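Local coordinates for orphan protein TM0875 (Thermotoga maritima, PDB 1O22) that is of unknown function, an orphan protein with a new fold, whose subunits pair so that beta-sheet runs on from one chain into the other, at residues 48-51 and 55-58; 57-62 and 142-147; 64-67 and 72-75; 115-120 and 124-129; 135-140 and 161-166. All blocks are in the same frame, centred on the assembly; numbering follows the deposited sequence. Where two conformers were deposited one is given.

Interaction 1. Residues 48-51 and 55-58; sequences LEPV and LIGR
I56 turns its CG2 methyl onto the flank of the P50 ring, where CG2 of I56 and CB of P50 lie 3.9 Å apart. These two residues bury more surface than any others in the contact, and both CB atoms point across the gap. The rotation of I56 explains which branch touches: with CG1 anti to the backbone N (chi1 -175°), CG2 falls between the N and the carbonyl carbon and makes the nearest approach to the proline; Y24 and F30 also pack on I56. The backbones stay well apart, 6.7 Å from P50 CA to G57 CA, too far for a beta ladder. The carbonyl oxygens V51 O and I56 O come within 3.9 Å of each other, and S53 OG in the intervening loop makes a weak hydrogen bond to I56 O. At the other end, E49 and R58 lean toward one another, but E49 OE1 is still 4.6 Å from R58 NH1; at most a weak attraction is likely, and R58 also has a long, weak ion pair with E20. The segments are thus joined by a short three-residue loop without being a paired hairpin. Residues 48-50 instead form an antiparallel ladder with a strand of the second subunit, an intersubunit sheet extension, while 56-58 begin a long strand of the chain's own mixed sheet.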
# COMPACT_ATOMS: atom_id res chain seq x y z
N LEU A 48 -12.26 -14.27 -6.96
CA LEU A 48 -12.87 -13.10 -6.37
C LEU A 48 -12.65 -13.12 -4.86
O LEU A 48 -12.68 -14.18 -4.26
CB LEU A 48 -14.35 -13.09 -6.67
CG LEU A 48 -14.77 -13.03 -8.13
CD1 LEU A 48 -16.28 -13.25 -8.28
CD2 LEU A 48 -14.37 -11.71 -8.76
N GLU A 49 -12.33 -11.96 -4.28
CA GLU A 49 -12.17 -11.78 -2.86
C GLU A 49 -13.02 -10.58 -2.41
O GLU A 49 -13.16 -9.59 -3.16
CB GLU A 49 -10.71 -11.47 -2.49
CG GLU A 49 -9.72 -12.64 -2.51
CD GLU A 49 -9.78 -13.51 -1.26
OE1 GLU A 49 -9.72 -12.97 -0.13
OE2 GLU A 49 -9.90 -14.75 -1.42
N PRO A 50 -13.51 -10.63 -1.18
CA PRO A 50 -14.32 -9.56 -0.62
C PRO A 50 -13.60 -8.24 -0.55
O PRO A 50 -12.45 -8.15 -0.11
CB PRO A 50 -14.61 -10.05 0.82
CG PRO A 50 -14.53 -11.51 0.71
CD PRO A 50 -13.35 -11.74 -0.20
N VAL A 51 -14.30 -7.19 -0.95
CA VAL A 51 -13.91 -5.82 -0.65
C VAL A 51 -14.12 -5.64 0.86
O VAL A 51 -15.12 -6.08 1.38
CB VAL A 51 -14.79 -4.83 -1.49
CG1 VAL A 51 -14.46 -3.38 -1.20
CG2 VAL A 51 -14.60 -5.11 -2.97
N LEU A 55 -18.94 -6.13 7.10
CA LEU A 55 -19.27 -7.54 7.29
C LEU A 55 -18.07 -8.46 7.39
O LEU A 55 -18.14 -9.47 8.05
CB LEU A 55 -20.18 -8.06 6.17
CG LEU A 55 -21.46 -7.25 6.00
CD1 LEU A 55 -22.22 -7.75 4.77
CD2 LEU A 55 -22.33 -7.34 7.27
N ILE A 56 -17.00 -8.11 6.68
CA ILE A 56 -15.87 -8.97 6.47
C ILE A 56 -14.71 -8.13 5.90
O ILE A 56 -14.92 -7.17 5.16
CB ILE A 56 -16.25 -10.15 5.48
CG1 ILE A 56 -15.07 -11.13 5.38
CG2 ILE A 56 -16.67 -9.62 4.09
CD1 ILE A 56 -15.43 -12.54 4.90
N GLY A 57 -13.50 -8.53 6.23
CA GLY A 57 -12.34 -7.93 5.62
C GLY A 57 -11.04 -8.58 5.97
O GLY A 57 -10.96 -9.46 6.81
N ARG A 58 -10.00 -8.09 5.32
CA ARG A 58 -8.62 -8.53 5.56
C ARG A 58 -7.70 -7.32 5.71
O ARG A 58 -7.74 -6.39 4.88
CB ARG A 58 -8.13 -9.36 4.39
CG ARG A 58 -6.71 -9.90 4.54
CD ARG A 58 -6.35 -10.90 3.45
NE ARG A 58 -6.25 -10.25 2.17
CZ ARG A 58 -5.79 -10.82 1.06
NH1 ARG A 58 -5.35 -12.08 1.06
NH2 ARG A 58 -5.75 -10.12 -0.07

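Interaction 2. Residues 57-62 and 142-147; sequences GRIFLK and EEFMKY
F144 pushes its ring from helix 137-152 down between I59 and L61 of strand 56-66, an alpha-on-beta packing in which the helix lies across one face of the mixed sheet. The two axes pass 11.4 Å apart at an angle of 130°, a spacing bridged by side chains. The ring is the main bump. Its CG is anti to the backbone N (chi1 169°), which carries it toward the strand, and L61, sliding past from the other direction, sets a methyl over its face: CD1 of L61 is 3.9 Å from the F144 ring centroid and only 2° off the normal, a CH-pi contact over the very centre of the face. The second branch of L61 touches nearer the root of the ring, CD2 of L61 to CD2 of F144 at 3.9 Å. Y123 meets the F144 ring edge-to-face and I125 packs on it as well, so the neighbouring strand helps wall the hollow. Cut back to an alanine, F144 would give up its ring, and the consequence is likely to be a gap beneath the helix, with L61 CD1 lacking its aromatic face and I59 the ring edge it abuts. The complementary bump comes from the strand. I59 approaches the ring in its plane, CD1 of I59 being 3.7 Å from CE2 of F144. The same methyl meets selenomethionine M145 tip to tip, CD1 of I59 3.8 Å from SE of M145.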
# COMPACT_ATOMS: atom_id res chain seq x y z
N GLY A 57 -13.50 -8.53 6.23
CA GLY A 57 -12.34 -7.93 5.62
C GLY A 57 -11.04 -8.58 5.97
O GLY A 57 -10.96 -9.46 6.81
N ARG A 58 -10.00 -8.09 5.32
CA ARG A 58 -8.62 -8.53 5.56
C ARG A 58 -7.70 -7.32 5.71
O ARG A 58 -7.74 -6.39 4.88
CB ARG A 58 -8.13 -9.36 4.39
CG ARG A 58 -6.71 -9.90 4.54
CD ARG A 58 -6.35 -10.90 3.45
NE ARG A 58 -6.25 -10.25 2.17
CZ ARG A 58 -5.79 -10.82 1.06
NH1 ARG A 58 -5.35 -12.08 1.06
NH2 ARG A 58 -5.75 -10.12 -0.07
N ILE A 59 -6.94 -7.31 6.80
CA ILE A 59 -5.96 -6.28 7.03
C ILE A 59 -4.59 -6.88 7.39
O ILE A 59 -4.49 -8.04 7.77
CB ILE A 59 -6.47 -5.27 8.10
CG1 ILE A 59 -6.69 -5.91 9.43
CG2 ILE A 59 -7.77 -4.63 7.65
CD1 ILE A 59 -7.03 -4.94 10.50
N PHE A 60 -3.54 -6.09 7.19
CA PHE A 60 -2.17 -6.50 7.45
C PHE A 60 -1.59 -5.58 8.54
O PHE A 60 -1.82 -4.37 8.52
CB PHE A 60 -1.36 -6.45 6.17
CG PHE A 60 -1.92 -7.33 5.08
CD1 PHE A 60 -1.66 -8.70 5.07
CD2 PHE A 60 -2.76 -6.81 4.12
CE1 PHE A 60 -2.19 -9.51 4.09
CE2 PHE A 60 -3.28 -7.61 3.11
CZ PHE A 60 -3.01 -8.96 3.11
N LEU A 61 -0.92 -6.16 9.51
CA LEU A 61 -0.38 -5.43 10.64
C LEU A 61 1.11 -5.76 10.85
O LEU A 61 1.52 -6.93 10.84
CB LEU A 61 -1.18 -5.77 11.88
CG LEU A 61 -0.74 -5.25 13.25
CD1 LEU A 61 -0.95 -3.74 13.28
CD2 LEU A 61 -1.56 -5.92 14.35
N LYS A 62 1.93 -4.73 10.99
CA LYS A 62 3.30 -4.94 11.44
C LYS A 62 3.49 -4.23 12.77
O LYS A 62 3.10 -3.06 12.95
CB LYS A 62 4.26 -4.45 10.37
CG LYS A 62 5.74 -4.32 10.79
CD LYS A 62 6.54 -5.62 10.75
CE LYS A 62 7.99 -5.39 11.25
N GLU A 142 -5.20 -7.38 20.25
CA GLU A 142 -6.53 -7.06 20.74
C GLU A 142 -6.71 -5.56 20.94
O GLU A 142 -7.79 -5.02 20.64
CB GLU A 142 -6.91 -7.79 22.03
CG GLU A 142 -8.32 -7.38 22.51
CD GLU A 142 -9.45 -7.74 21.53
OE1 GLU A 142 -9.92 -6.88 20.70
OE2 GLU A 142 -9.89 -8.92 21.58
N GLU A 143 -5.67 -4.89 21.45
CA GLU A 143 -5.73 -3.42 21.56
C GLU A 143 -5.84 -2.78 20.18
O GLU A 143 -6.58 -1.83 20.00
CB GLU A 143 -4.50 -2.83 22.25
CG GLU A 143 -4.65 -2.69 23.74
CD GLU A 143 -5.43 -1.45 24.15
OE1 GLU A 143 -4.85 -0.31 24.13
OE2 GLU A 143 -6.62 -1.61 24.50
N PHE A 144 -5.03 -3.24 19.24
CA PHE A 144 -5.07 -2.71 17.90
C PHE A 144 -6.48 -2.84 17.28
O PHE A 144 -6.94 -1.91 16.62
CB PHE A 144 -4.05 -3.33 16.96
CG PHE A 144 -4.28 -2.97 15.55
CD1 PHE A 144 -3.99 -1.70 15.10
CD2 PHE A 144 -4.85 -3.89 14.68
CE1 PHE A 144 -4.25 -1.33 13.78
CE2 PHE A 144 -5.15 -3.52 13.37
CZ PHE A 144 -4.82 -2.26 12.91
N MSE A 145 -7.13 -3.99 17.51
CA MSE A 145 -8.44 -4.27 16.93
C MSE A 145 -9.55 -3.41 17.52
O MSE A 145 -10.48 -3.01 16.79
CB MSE A 145 -8.76 -5.76 16.96
CG MSE A 145 -7.90 -6.59 16.01
SE MSE A 145 -7.85 -5.94 14.12
CE MSE A 145 -9.76 -6.60 13.56
N LYS A 146 -9.41 -3.03 18.79
CA LYS A 146 -10.31 -2.04 19.37
C LYS A 146 -10.16 -0.70 18.67
O LYS A 146 -11.14 -0.08 18.33
CB LYS A 146 -10.04 -1.82 20.85
CG LYS A 146 -10.70 -2.76 21.78
CD LYS A 146 -10.30 -2.45 23.22
CE LYS A 146 -9.16 -3.34 23.77
NZ LYS A 146 -9.65 -4.44 24.68
N TYR A 147 -8.91 -0.24 18.51
CA TYR A 147 -8.61 0.94 17.72
C TYR A 147 -9.20 0.86 16.31
O TYR A 147 -9.84 1.83 15.85
CB TYR A 147 -7.08 1.19 17.60
CG TYR A 147 -6.75 2.14 16.49
CD1 TYR A 147 -6.85 3.54 16.68
CD2 TYR A 147 -6.36 1.68 15.24
CE1 TYR A 147 -6.56 4.42 15.66
CE2 TYR A 147 -6.09 2.56 14.21
CZ TYR A 147 -6.17 3.92 14.42
OH TYR A 147 -5.87 4.78 13.37

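Interaction 3. Residues 64-67 and 72-75; sequences SVLE and VPSF
L66 reaches from the end of strand 56-66 to V72 and P73, in the connection that carries the chain over to strand 75-81, outermost within the chain on the far side of the sheet. Its CB points toward that connection but still lies 5.4 Å from V72 CA. CG follows, set anti to the carbonyl carbon and beside the backbone N (chi1 -56°), and closes the distance from L66 CG to V72 CA to 4.6 Å. There the side chain forks. CD1 runs on to V72, crossing its side chain at about a right angle and coming nearest that residue; L66 CD1 is 3.7 Å from V72 CB, whereas its approach to CG1 is modelled too close to be trusted. CD2 forks off beside it and also ends near the proline. Y126 and L108 also pack on P73, and K115 donates a hydrogen bond to P73 O, so this part of the connection is moored to the sheet by polar as well as apolar means. Beyond it, F75 joins an antiparallel ladder with the second subunit. The fork of L66 finishes on P73 CD, with CD1 of L66 4.0 Å and CD2 of L66 4.3 Å away.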
# COMPACT_ATOMS: atom_id res chain seq x y z
N SER A 64 6.22 -2.90 15.54
CA SER A 64 7.59 -2.55 15.87
C SER A 64 7.66 -2.10 17.31
O SER A 64 6.88 -1.26 17.75
CB SER A 64 8.04 -1.43 14.96
OG SER A 64 8.08 -1.86 13.61
N VAL A 65 8.61 -2.64 18.05
CA VAL A 65 8.92 -2.20 19.40
C VAL A 65 10.15 -1.27 19.35
O VAL A 65 11.18 -1.62 18.80
CB VAL A 65 9.16 -3.37 20.34
CG1 VAL A 65 9.40 -2.88 21.79
CG2 VAL A 65 7.94 -4.28 20.32
N LEU A 66 10.04 -0.09 19.94
CA LEU A 66 11.14 0.88 19.99
C LEU A 66 12.02 0.51 21.15
O LEU A 66 11.54 0.09 22.18
CB LEU A 66 10.58 2.30 20.15
CG LEU A 66 9.57 2.60 19.01
CD1 LEU A 66 8.48 3.52 19.51
CD2 LEU A 66 10.29 3.13 17.82
N GLU A 67 13.32 0.65 20.99
CA GLU A 67 14.25 0.32 22.04
C GLU A 67 14.18 1.34 23.13
O GLU A 67 13.68 2.44 22.96
CB GLU A 67 15.69 0.22 21.51
CG GLU A 67 15.90 -1.00 20.62
CD GLU A 67 17.34 -1.48 20.60
OE1 GLU A 67 18.12 -1.00 19.75
OE2 GLU A 67 17.69 -2.33 21.45
N VAL A 72 8.83 7.36 20.45
CA VAL A 72 7.91 6.92 19.40
C VAL A 72 7.83 7.99 18.32
O VAL A 72 7.99 9.16 18.60
CB VAL A 72 6.43 6.62 19.94
CG1 VAL A 72 6.44 5.47 20.95
CG2 VAL A 72 5.74 7.89 20.51
N PRO A 73 7.61 7.57 17.10
CA PRO A 73 7.45 8.50 15.99
C PRO A 73 6.10 9.23 16.07
O PRO A 73 5.11 8.72 16.55
CB PRO A 73 7.48 7.57 14.77
CG PRO A 73 7.08 6.24 15.25
CD PRO A 73 7.47 6.16 16.68
N SER A 74 6.10 10.47 15.65
CA SER A 74 4.88 11.18 15.35
C SER A 74 4.58 11.33 13.88
O SER A 74 3.43 11.50 13.54
CB SER A 74 4.92 12.57 15.98
OG SER A 74 4.91 12.46 17.37
N PHE A 75 5.60 11.35 13.00
CA PHE A 75 5.35 11.45 11.54
C PHE A 75 6.18 10.43 10.79
O PHE A 75 7.23 10.06 11.24
CB PHE A 75 5.69 12.82 10.98
CG PHE A 75 4.88 13.89 11.52
CD1 PHE A 75 3.68 14.26 10.89
CD2 PHE A 75 5.28 14.54 12.70
CE1 PHE A 75 2.90 15.29 11.41
CE2 PHE A 75 4.51 15.54 13.21
CZ PHE A 75 3.32 15.93 12.59

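Interaction 4. Residues 115-120 and 124-129; sequences KILSEK and KIYVPY
Strands 114-119 and 122-128 form a beta hairpin, and here its two arms run antiparallel with axes 4.7 Å apart. K115 faces Y126 in a hydrogen-bonded pair: K115 N reaches Y126 O at 2.9 Å, nearly straight at 173°, and Y126 N returns to K115 O at 2.8 Å. L117 and K124 repeat the pattern, with L117 N donating to K124 O and K124 N to L117 O. Between them I116 and I125 make the non-hydrogen-bonded pair, where the CA of I125 adds a CA-H...O contact to K115 O, 3.2 Å away. The isoleucines run alongside one another, I116 CG1 against I125 CG2 at 3.7 Å, on the sheet face that helix 137-152 covers with Y147, F144 and L140. The hairpin occupies the middle of the mixed sheet, flanked by strand 100-111 on one side and strand 56-66 on the other. On the face bearing L117, K124 and Y126, L117 stands beside the extended lysine, its CD2 4.0 Å from K124 CD, and the same methyl comes close to the Y126 OH. E119, with CG between its backbone N and carbonyl carbon (chi1 49°), swings its carboxylate across the lysine stem at about a right angle, OE1 of E119 being 4.0 Å from K124 CG. E119 OE2 remains 4.5 Å from K124 NZ; the salt bridge of that ammonium goes to E104 of the second subunit.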
# COMPACT_ATOMS: atom_id res chain seq x y z
N LYS A 115 1.48 4.23 18.63
CA LYS A 115 1.36 5.06 17.42
C LYS A 115 1.09 4.17 16.20
O LYS A 115 1.67 3.14 16.02
CB LYS A 115 2.61 5.88 17.19
CG LYS A 115 2.93 6.81 18.27
CD LYS A 115 1.79 7.79 18.62
CE LYS A 115 1.90 9.07 17.90
NZ LYS A 115 2.94 9.91 18.53
N ILE A 116 0.20 4.63 15.35
CA ILE A 116 -0.36 3.81 14.29
C ILE A 116 -0.28 4.60 12.99
O ILE A 116 -0.79 5.73 12.90
CB ILE A 116 -1.83 3.47 14.60
CG1 ILE A 116 -1.94 2.69 15.91
CG2 ILE A 116 -2.47 2.74 13.42
CD1 ILE A 116 -3.07 3.11 16.69
N LEU A 117 0.36 3.99 12.02
CA LEU A 117 0.45 4.45 10.65
C LEU A 117 -0.45 3.57 9.79
O LEU A 117 -0.34 2.35 9.80
CB LEU A 117 1.87 4.29 10.15
CG LEU A 117 2.23 4.86 8.78
CD1 LEU A 117 1.94 6.37 8.66
CD2 LEU A 117 3.71 4.57 8.55
N SER A 118 -1.37 4.20 9.07
CA SER A 118 -2.29 3.47 8.25
C SER A 118 -2.13 3.83 6.78
O SER A 118 -2.14 5.01 6.41
CB SER A 118 -3.72 3.83 8.67
OG SER A 118 -4.61 3.24 7.75
N GLU A 119 -2.06 2.80 5.95
CA GLU A 119 -2.17 2.97 4.52
C GLU A 119 -3.18 1.95 3.98
O GLU A 119 -2.86 0.79 3.90
CB GLU A 119 -0.78 2.86 3.86
CG GLU A 119 0.06 1.64 4.28
CD GLU A 119 1.08 1.93 5.38
OE1 GLU A 119 1.03 1.24 6.46
OE2 GLU A 119 1.93 2.84 5.17
N LYS A 120 -4.38 2.40 3.59
CA LYS A 120 -5.52 1.54 3.23
C LYS A 120 -5.77 0.38 4.22
O LYS A 120 -6.25 0.63 5.33
CB LYS A 120 -5.48 1.05 1.77
CG LYS A 120 -4.24 0.32 1.32
CD LYS A 120 -3.18 1.24 0.76
CE LYS A 120 -1.92 0.45 0.41
NZ LYS A 120 -1.41 -0.38 1.57
N LYS A 124 0.87 -0.21 10.54
CA LYS A 124 2.13 -0.39 11.26
C LYS A 124 1.94 0.28 12.61
O LYS A 124 1.51 1.42 12.67
CB LYS A 124 3.26 0.31 10.51
CG LYS A 124 3.58 -0.24 9.13
CD LYS A 124 4.55 0.68 8.43
CE LYS A 124 5.16 0.07 7.18
NZ LYS A 124 5.88 1.14 6.42
N ILE A 125 2.20 -0.45 13.68
CA ILE A 125 2.13 0.11 14.99
C ILE A 125 3.48 0.13 15.65
O ILE A 125 4.32 -0.71 15.39
CB ILE A 125 1.08 -0.62 15.86
CG1 ILE A 125 1.47 -2.04 16.14
CG2 ILE A 125 -0.34 -0.55 15.15
CD1 ILE A 125 0.59 -2.65 17.23
N TYR A 126 3.67 1.16 16.45
CA TYR A 126 4.94 1.44 17.11
C TYR A 126 4.63 1.60 18.55
O TYR A 126 3.71 2.35 18.92
CB TYR A 126 5.55 2.73 16.57
CG TYR A 126 5.78 2.66 15.11
CD1 TYR A 126 6.98 2.20 14.59
CD2 TYR A 126 4.77 3.04 14.21
CE1 TYR A 126 7.17 2.11 13.21
CE2 TYR A 126 4.94 2.97 12.90
CZ TYR A 126 6.15 2.51 12.39
OH TYR A 126 6.26 2.46 11.03
N VAL A 127 5.33 0.84 19.38
CA VAL A 127 5.11 0.90 20.80
C VAL A 127 6.45 1.00 21.52
O VAL A 127 7.45 0.43 21.10
CB VAL A 127 4.34 -0.32 21.31
CG1 VAL A 127 2.86 -0.23 20.93
CG2 VAL A 127 4.96 -1.63 20.77
N PRO A 128 6.47 1.71 22.63
CA PRO A 128 7.70 1.83 23.40
C PRO A 128 8.00 0.58 24.17
O PRO A 128 7.11 -0.06 24.75
CB PRO A 128 7.42 3.01 24.35
CG PRO A 128 5.98 3.20 24.38
CD PRO A 128 5.35 2.43 23.25
N TYR A 129 9.27 0.22 24.19
CA TYR A 129 9.71 -0.95 24.91
C TYR A 129 9.12 -0.99 26.33
O TYR A 129 8.56 -2.01 26.79
CB TYR A 129 11.24 -0.97 25.01
CG TYR A 129 11.79 -2.02 25.98
CD1 TYR A 129 11.57 -3.39 25.75
CD2 TYR A 129 12.52 -1.66 27.12
CE1 TYR A 129 12.04 -4.37 26.63
CE2 TYR A 129 13.02 -2.64 28.01
CZ TYR A 129 12.77 -3.99 27.76
OH TYR A 129 13.24 -4.99 28.60

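Interaction 5. Residues 135-140 and 161-166; sequences KNRNEL and FSVQEI
R137, in the first turn of helix 137-152, slides its guanidinium over V163 of the edge strand 159-165, setting one face of the group above the CG1 methyl, with NH2 of R137 4.0 Å from CG1 of V163. The chain leaves with CG anti to the backbone N (chi1 -159°) and bends at chi3, which brings the guanidinium alongside the strand. Farther on it meets E165 obliquely: R137 NH1 lies 3.4 Å from E165 CG, closer than to the charged oxygen. The salt bridge is accordingly long, 3.8 Å from R137 NH1 to E165 OE2, and the two planar groups are turned 63° apart. A water near the guanidinium plane bridges them, accepting from R137 NH2 at 3.2 Å and giving a weak bond to E165 OE1. The helix start carries a capping box, E139 N to N136 OD1 and N136 N to E139 OE1. Neighbouring molecules in the crystal touch both R137 and E165, and may influence where their ends settle. With a long ion pair, a shared water and an exposed setting, the attraction between helix and strand here is probably modest and readily solvent-screened.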
# COMPACT_ATOMS: atom_id res chain seq x y z
N LYS A 135 4.14 -7.83 27.55
CA LYS A 135 2.97 -8.10 26.70
C LYS A 135 3.24 -9.09 25.56
O LYS A 135 4.32 -9.10 24.94
CB LYS A 135 2.39 -6.80 26.13
CG LYS A 135 1.86 -5.83 27.18
CD LYS A 135 0.97 -4.79 26.49
CE LYS A 135 0.47 -3.72 27.44
NZ LYS A 135 -0.27 -2.66 26.65
N ASN A 136 2.25 -9.93 25.27
CA ASN A 136 2.34 -10.90 24.18
C ASN A 136 1.62 -10.38 22.93
O ASN A 136 0.95 -9.35 22.95
CB ASN A 136 1.83 -12.29 24.65
CG ASN A 136 0.37 -12.27 25.05
OD1 ASN A 136 -0.46 -11.94 24.24
ND2 ASN A 136 0.08 -12.58 26.29
N ARG A 137 1.79 -11.08 21.83
CA ARG A 137 1.13 -10.71 20.58
C ARG A 137 -0.39 -10.55 20.69
O ARG A 137 -0.94 -9.61 20.09
CB ARG A 137 1.46 -11.72 19.50
CG ARG A 137 1.30 -11.23 18.10
CD ARG A 137 1.54 -12.30 17.08
NE ARG A 137 0.42 -13.21 17.05
CZ ARG A 137 0.40 -14.39 16.43
NH1 ARG A 137 1.47 -14.85 15.77
NH2 ARG A 137 -0.72 -15.12 16.45
N ASN A 138 -1.03 -11.42 21.46
CA ASN A 138 -2.50 -11.40 21.65
C ASN A 138 -2.98 -10.11 22.23
O ASN A 138 -3.96 -9.55 21.76
CB ASN A 138 -2.99 -12.48 22.62
CG ASN A 138 -2.79 -13.88 22.11
OD1 ASN A 138 -2.03 -14.12 21.16
ND2 ASN A 138 -3.49 -14.85 22.75
N GLU A 139 -2.31 -9.64 23.27
CA GLU A 139 -2.67 -8.42 23.96
C GLU A 139 -2.54 -7.19 23.05
O GLU A 139 -3.44 -6.36 23.01
CB GLU A 139 -1.80 -8.20 25.19
CG GLU A 139 -2.05 -9.16 26.33
CD GLU A 139 -1.07 -8.92 27.47
OE1 GLU A 139 0.05 -9.43 27.39
OE2 GLU A 139 -1.40 -8.17 28.41
N LEU A 140 -1.43 -7.12 22.32
CA LEU A 140 -1.22 -6.07 21.34
C LEU A 140 -2.26 -6.06 20.23
O LEU A 140 -2.81 -5.02 19.90
CB LEU A 140 0.18 -6.14 20.70
CG LEU A 140 1.36 -5.41 21.35
CD1 LEU A 140 1.34 -3.97 20.91
CD2 LEU A 140 1.32 -5.54 22.87
N PHE A 161 -12.20 -12.18 14.95
CA PHE A 161 -11.09 -12.07 13.99
C PHE A 161 -10.09 -13.21 14.16
O PHE A 161 -10.00 -13.79 15.24
CB PHE A 161 -10.42 -10.68 14.06
CG PHE A 161 -9.86 -10.34 15.41
CD1 PHE A 161 -8.58 -10.74 15.76
CD2 PHE A 161 -10.61 -9.62 16.34
CE1 PHE A 161 -8.06 -10.48 17.02
CE2 PHE A 161 -10.08 -9.33 17.58
CZ PHE A 161 -8.80 -9.76 17.93
N SER A 162 -9.40 -13.58 13.10
CA SER A 162 -8.27 -14.52 13.20
C SER A 162 -6.98 -13.90 12.67
O SER A 162 -6.99 -13.05 11.76
CB SER A 162 -8.53 -15.82 12.43
OG SER A 162 -8.84 -15.52 11.08
N VAL A 163 -5.87 -14.37 13.24
CA VAL A 163 -4.55 -13.88 12.95
C VAL A 163 -3.72 -15.00 12.32
O VAL A 163 -3.80 -16.14 12.75
CB VAL A 163 -3.88 -13.41 14.22
CG1 VAL A 163 -2.55 -12.68 13.90
CG2 VAL A 163 -4.80 -12.50 14.99
N GLN A 164 -2.94 -14.67 11.29
CA GLN A 164 -2.04 -15.60 10.60
C GLN A 164 -0.71 -14.88 10.40
O GLN A 164 -0.67 -13.72 10.05
CB GLN A 164 -2.64 -16.02 9.25
CG GLN A 164 -1.78 -16.94 8.40
N GLU A 165 0.39 -15.56 10.66
CA GLU A 165 1.71 -15.02 10.35
C GLU A 165 1.85 -15.24 8.85
O GLU A 165 1.42 -16.28 8.34
CB GLU A 165 2.77 -15.81 11.12
CG GLU A 165 2.61 -15.76 12.65
CD GLU A 165 3.45 -16.81 13.37
OE1 GLU A 165 3.12 -18.00 13.32
OE2 GLU A 165 4.46 -16.43 14.01
N ILE A 166 2.37 -14.25 8.13
CA ILE A 166 2.56 -14.36 6.68
C ILE A 166 3.98 -13.94 6.30
O ILE A 166 4.76 -14.78 5.87
CB ILE A 166 1.52 -13.52 5.87
CG1 ILE A 166 1.37 -12.13 6.44
CG2 ILE A 166 0.17 -14.21 5.86
CD1 ILE A 166 0.92 -11.12 5.43
O HOH W 1 0.21 -17.85 15.08

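From the N terminus, interaction 1 comes first, closing a three-residue loop between the intersubunit strand 48-50 and the start of strand 56-66. Interaction 2 begins on that same strand, sharing G57 and R58, and closes a long loop out to helix 137-152. Nested inside this loop, one after the other, are interaction 3, where the strand's end meets the connection to strand 75-81, and interaction 4, the hairpin; backbone bonds between 64-66 and 125-127 join the two. Interaction 5 crosses interaction 2: it starts earlier on the helix and ends at the last strand, 159-165. Interactions 2 and 5 fasten the helix to the sheet, and I125 of interaction 4 packs under it, while 1, 3 and 4 also touch the second subunit.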